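Local coordinates for hemolysin-like protein containing CBS domains (Oenococcus oeni, PDB 3OCO) that is of uncharacterised function, being the paired CBS-domain portion of a hemolysin-like membrane protein whose family is tentatively linked to flavin adenine dinucleotide binding, at residues 107-119 with 128-140. Residues are numbered along the deposited sequence; the frame is centred on the assembly and turned at random.
Sequences VMEEMSAHRVPMA and TSGIITDKDVYEE
The carbonyl oxygen of A119 is approached by two groups of the facing strand: I132 N donates to it at 2.9 Å (N-H...O 165°), slightly tilted from the carbonyl plane, and the CA-H of I131 adds a CA-H...O contact, with CA 3.4 Å from A119 O. The bond is returned by A119 N, which reaches I132 O at 3.0 Å in the carbonyl plane. A119 and I132 thus form an antiparallel hydrogen-bonded pair where strands 119-122 and 128-132 meet, the two central strands of the mixed sheet in this CBS domain. Beyond the pair a water bridges P117 O and D134 N: it donates to P117 O at 2.6 Å and accepts from D134 N at 2.8 Å. T133 is the N-cap residue of helix 134-142; its methyl CG2 presses against P117 O, and its backbone N is held by D136 OD2 through the anti lone pair, 2.9 Å away.

Apolar groups cover both faces of the sheet. On one, M118, like M111 and M108 a selenomethionine, runs with CG anti to its backbone N (chi1 178°), and its selenium passes obliquely across CD1 of I131 at 4.0 Å; P57 of strand 55-60, from the other CBS domain, touches both residues. On the other face, helix 104-113 packs through V107, whose CG2 meets CD1 of I132, and M111, whose chain bends at chi3 (82°) to lay CE beside the start of helix 134-142. M108 brings CG to CG2 of V137 and also packs on F142 of the second subunit. As a worked example of a CBS core, two buried backbone amides and their carbonyls satisfy one another within an apolar setting, and one water bridges the loop before strand 119-122 to the first amide of helix 134-142.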
loop_
_atom_site.group_PDB
_atom_site.type_symbol
_atom_site.label_atom_id
_atom_site.label_comp_id
_atom_site.label_asym_id
_atom_site.label_seq_id
_atom_site.Cartn_x
_atom_site.Cartn_y
_atom_site.Cartn_z
ATOM N N VAL A 107 4.081 -17.745 4.331
ATOM C CA VAL A 107 4.449 -16.892 3.219
ATOM C C VAL A 107 4.771 -15.485 3.730
ATOM O O VAL A 107 5.795 -14.916 3.362
ATOM C CB VAL A 107 3.380 -16.905 2.086
ATOM C CG1 VAL A 107 2.425 -18.078 2.272
ATOM C CG2 VAL A 107 2.620 -15.595 1.999
HETATM N N MSE A 108 3.928 -14.945 4.610
HETATM C CA MSE A 108 4.179 -13.622 5.189
HETATM C C MSE A 108 5.595 -13.571 5.777
HETATM O O MSE A 108 6.335 -12.607 5.561
HETATM C CB MSE A 108 3.149 -13.282 6.272
HETATM C CG MSE A 108 1.724 -12.999 5.793
HETATM SE SE MSE A 108 0.435 -13.102 7.296
HETATM C CE MSE A 108 0.649 -11.323 8.112
ATOM N N GLU A 109 5.969 -14.623 6.501
ATOM C CA GLU A 109 7.286 -14.690 7.125
ATOM C C GLU A 109 8.401 -14.906 6.107
ATOM O O GLU A 109 9.545 -14.513 6.328
ATOM C CB GLU A 109 7.336 -15.783 8.197
ATOM C CG GLU A 109 8.603 -15.735 9.058
ATOM C CD GLU A 109 8.862 -14.347 9.653
ATOM O OE1 GLU A 109 10.017 -13.868 9.572
ATOM O OE2 GLU A 109 7.910 -13.734 10.196
ATOM N N GLU A 110 8.071 -15.541 4.994
ATOM C CA GLU A 110 9.037 -15.688 3.927
ATOM C C GLU A 110 9.314 -14.308 3.330
ATOM O O GLU A 110 10.467 -13.912 3.177
ATOM C CB GLU A 110 8.513 -16.658 2.866
ATOM C CG GLU A 110 9.567 -17.608 2.319
ATOM C CD GLU A 110 10.186 -18.458 3.402
ATOM O OE1 GLU A 110 11.392 -18.776 3.301
ATOM O OE2 GLU A 110 9.465 -18.797 4.357
HETATM N N MSE A 111 8.248 -13.579 3.003
HETATM C CA MSE A 111 8.362 -12.199 2.556
HETATM C C MSE A 111 9.146 -11.329 3.526
HETATM O O MSE A 111 9.782 -10.364 3.126
HETATM C CB MSE A 111 6.979 -11.580 2.364
HETATM C CG MSE A 111 6.210 -12.187 1.221
HETATM SE SE MSE A 111 4.323 -11.791 1.356
HETATM C CE MSE A 111 4.273 -10.004 0.588
ATOM N N SER A 112 9.090 -11.654 4.806
ATOM C CA SER A 112 9.787 -10.831 5.780
ATOM C C SER A 112 11.262 -11.212 5.884
ATOM O O SER A 112 12.134 -10.345 5.965
ATOM C CB SER A 112 9.108 -10.908 7.143
ATOM O OG SER A 112 9.866 -10.202 8.105
ATOM N N ALA A 113 11.542 -12.509 5.880
ATOM C CA ALA A 113 12.914 -12.964 6.038
ATOM C C ALA A 113 13.742 -12.512 4.844
ATOM O O ALA A 113 14.919 -12.174 4.989
ATOM C CB ALA A 113 12.968 -14.492 6.212
ATOM N N HIS A 114 13.107 -12.493 3.671
ATOM C CA HIS A 114 13.752 -12.136 2.407
ATOM C C HIS A 114 13.623 -10.640 2.116
ATOM O O HIS A 114 14.193 -10.136 1.146
ATOM C CB HIS A 114 13.116 -12.910 1.250
ATOM C CG HIS A 114 13.505 -14.355 1.183
ATOM N ND1 HIS A 114 12.933 -15.320 1.985
ATOM C CD2 HIS A 114 14.382 -15.007 0.382
ATOM C CE1 HIS A 114 13.453 -16.500 1.692
ATOM N NE2 HIS A 114 14.335 -16.336 0.723
ATOM N N ARG A 115 12.847 -9.951 2.950
ATOM C CA ARG A 115 12.613 -8.509 2.835
ATOM C C ARG A 115 12.054 -8.106 1.481
ATOM O O ARG A 115 12.572 -7.206 0.826
ATOM C CB ARG A 115 13.888 -7.726 3.148
ATOM C CG ARG A 115 14.444 -8.044 4.515
ATOM C CD ARG A 115 15.760 -7.340 4.781
ATOM N NE ARG A 115 16.222 -7.592 6.145
ATOM C CZ ARG A 115 16.018 -6.773 7.175
ATOM N NH1 ARG A 115 15.367 -5.628 7.002
ATOM N NH2 ARG A 115 16.477 -7.099 8.377
ATOM N N VAL A 116 10.995 -8.782 1.057
ATOM C CA VAL A 116 10.324 -8.424 -0.182
ATOM C C VAL A 116 8.856 -8.145 0.124
ATOM O O VAL A 116 8.309 -8.688 1.080
ATOM C CB VAL A 116 10.459 -9.543 -1.255
ATOM C CG1 VAL A 116 11.922 -9.804 -1.569
ATOM C CG2 VAL A 116 9.787 -10.826 -0.792
ATOM N N PRO A 117 8.214 -7.276 -0.668
ATOM C CA PRO A 117 6.783 -7.047 -0.470
ATOM C C PRO A 117 5.971 -7.879 -1.462
ATOM O O PRO A 117 4.751 -7.750 -1.567
ATOM C CB PRO A 117 6.628 -5.552 -0.782
ATOM C CG PRO A 117 7.933 -5.133 -1.487
ATOM C CD PRO A 117 8.758 -6.373 -1.692
HETATM N N MSE A 118 6.652 -8.746 -2.202
HETATM C CA MSE A 118 5.943 -9.588 -3.144
HETATM C C MSE A 118 6.385 -11.037 -3.096
HETATM O O MSE A 118 7.570 -11.343 -3.161
HETATM C CB MSE A 118 6.040 -9.049 -4.567
HETATM C CG MSE A 118 5.334 -9.961 -5.569
HETATM SE SE MSE A 118 4.993 -9.133 -7.281
HETATM C CE MSE A 118 6.633 -9.555 -8.232
ATOM N N ALA A 119 5.408 -11.919 -2.962
ATOM C CA ALA A 119 5.644 -13.342 -3.078
ATOM C C ALA A 119 5.024 -13.805 -4.379
ATOM O O ALA A 119 3.918 -13.381 -4.729
ATOM C CB ALA A 119 5.015 -14.061 -1.925
ATOM N N THR A 128 3.780 -19.866 -13.030
ATOM C CA THR A 128 3.230 -18.849 -12.108
ATOM C C THR A 128 1.730 -19.034 -11.858
ATOM O O THR A 128 0.927 -18.848 -12.772
ATOM C CB THR A 128 3.384 -17.434 -12.702
ATOM O OG1 THR A 128 4.777 -17.113 -12.843
ATOM C CG2 THR A 128 2.698 -16.397 -11.806
ATOM N N SER A 129 1.355 -19.390 -10.630
ATOM C CA SER A 129 -0.055 -19.533 -10.251
ATOM C C SER A 129 -0.709 -18.187 -9.930
ATOM O O SER A 129 -1.887 -17.975 -10.207
ATOM C CB SER A 129 -0.183 -20.447 -9.033
ATOM O OG SER A 129 0.424 -21.693 -9.292
ATOM N N GLY A 130 0.072 -17.287 -9.347
ATOM C CA GLY A 130 -0.375 -15.942 -9.038
ATOM C C GLY A 130 0.601 -15.285 -8.072
ATOM O O GLY A 130 1.671 -15.855 -7.783
ATOM N N ILE A 131 0.244 -14.092 -7.572
ATOM C CA ILE A 131 1.114 -13.360 -6.666
ATOM C C ILE A 131 0.373 -12.929 -5.404
ATOM O O ILE A 131 -0.863 -12.890 -5.371
ATOM C CB ILE A 131 1.712 -12.081 -7.324
ATOM C CG1 ILE A 131 0.646 -10.991 -7.500
ATOM C CG2 ILE A 131 2.377 -12.397 -8.637
ATOM C CD1 ILE A 131 1.173 -9.697 -8.127
ATOM N N ILE A 132 1.144 -12.592 -4.375
ATOM C CA ILE A 132 0.590 -12.072 -3.124
ATOM C C ILE A 132 1.378 -10.888 -2.609
ATOM O O ILE A 132 2.612 -10.903 -2.613
ATOM C CB ILE A 132 0.621 -13.103 -1.982
ATOM C CG1 ILE A 132 -0.325 -14.273 -2.265
ATOM C CG2 ILE A 132 0.289 -12.410 -0.661
ATOM C CD1 ILE A 132 -0.026 -15.496 -1.416
ATOM N N THR A 133 0.647 -9.872 -2.157
ATOM C CA THR A 133 1.217 -8.760 -1.404
ATOM C C THR A 133 0.298 -8.362 -0.247
ATOM O O THR A 133 -0.841 -8.825 -0.149
ATOM C CB THR A 133 1.433 -7.550 -2.295
ATOM O OG1 THR A 133 0.161 -7.056 -2.740
ATOM C CG2 THR A 133 2.296 -7.941 -3.502
ATOM N N ASP A 134 0.800 -7.506 0.634
ATOM C CA ASP A 134 0.003 -7.014 1.740
ATOM C C ASP A 134 -1.458 -6.695 1.352
ATOM O O ASP A 134 -2.381 -7.092 2.044
ATOM C CB ASP A 134 0.685 -5.806 2.415
ATOM C CG ASP A 134 1.115 -4.719 1.418
ATOM O OD1 ASP A 134 0.471 -4.565 0.354
ATOM O OD2 ASP A 134 2.104 -4.011 1.706
ATOM N N LYS A 135 -1.679 -5.988 0.253
ATOM C CA LYS A 135 -3.047 -5.650 -0.129
ATOM C C LYS A 135 -3.963 -6.878 -0.173
ATOM O O LYS A 135 -5.137 -6.782 0.163
ATOM C CB LYS A 135 -3.095 -4.847 -1.443
ATOM C CG LYS A 135 -2.906 -5.651 -2.726
ATOM C CD LYS A 135 -2.934 -4.748 -3.976
ATOM C CE LYS A 135 -1.744 -3.778 -4.019
ATOM N NZ LYS A 135 -1.701 -2.936 -5.262
ATOM N N ASP A 136 -3.424 -8.033 -0.566
ATOM C CA ASP A 136 -4.210 -9.275 -0.588
ATOM C C ASP A 136 -4.499 -9.860 0.799
ATOM O O ASP A 136 -5.549 -10.466 1.023
ATOM C CB ASP A 136 -3.529 -10.314 -1.474
ATOM C CG ASP A 136 -3.264 -9.787 -2.857
ATOM O OD1 ASP A 136 -4.241 -9.395 -3.530
ATOM O OD2 ASP A 136 -2.083 -9.733 -3.259
ATOM N N VAL A 137 -3.559 -9.688 1.722
ATOM C CA VAL A 137 -3.754 -10.073 3.112
ATOM C C VAL A 137 -4.838 -9.201 3.790
ATOM O O VAL A 137 -5.706 -9.712 4.504
ATOM C CB VAL A 137 -2.429 -9.946 3.912
ATOM C CG1 VAL A 137 -2.693 -9.529 5.362
ATOM C CG2 VAL A 137 -1.626 -11.233 3.845
ATOM N N TYR A 138 -4.786 -7.891 3.558
ATOM C CA TYR A 138 -5.738 -6.964 4.156
ATOM C C TYR A 138 -7.169 -7.195 3.674
ATOM O O TYR A 138 -8.112 -6.751 4.311
ATOM C CB TYR A 138 -5.326 -5.514 3.880
ATOM C CG TYR A 138 -5.997 -4.497 4.781
ATOM C CD1 TYR A 138 -5.513 -4.251 6.061
ATOM C CD2 TYR A 138 -7.111 -3.779 4.352
ATOM C CE1 TYR A 138 -6.121 -3.317 6.896
ATOM C CE2 TYR A 138 -7.730 -2.844 5.181
ATOM C CZ TYR A 138 -7.229 -2.617 6.453
ATOM O OH TYR A 138 -7.828 -1.696 7.287
ATOM N N GLU A 139 -7.336 -7.881 2.551
ATOM C CA GLU A 139 -8.675 -8.152 2.049
ATOM C C GLU A 139 -9.345 -9.250 2.843
ATOM O O GLU A 139 -10.546 -9.194 3.089
ATOM C CB GLU A 139 -8.633 -8.557 0.581
ATOM C CG GLU A 139 -8.314 -7.432 -0.387
ATOM C CD GLU A 139 -8.572 -7.847 -1.816
ATOM O OE1 GLU A 139 -7.593 -8.014 -2.576
ATOM O OE2 GLU A 139 -9.759 -8.037 -2.165
ATOM N N GLU A 140 -8.565 -10.260 3.219
ATOM C CA GLU A 140 -9.079 -11.405 3.968
ATOM C C GLU A 140 -9.495 -10.990 5.379
ATOM O O GLU A 140 -10.509 -11.455 5.905
ATOM C CB GLU A 140 -8.020 -12.512 4.040
ATOM C CG GLU A 140 -8.544 -13.909 3.705
ATOM C CD GLU A 140 -9.231 -13.956 2.351
ATOM O OE1 GLU A 140 -8.666 -13.425 1.365
ATOM O OE2 GLU A 140 -10.342 -14.525 2.278
HETATM O O HOH W 1 3.400 -6.436 0.270
#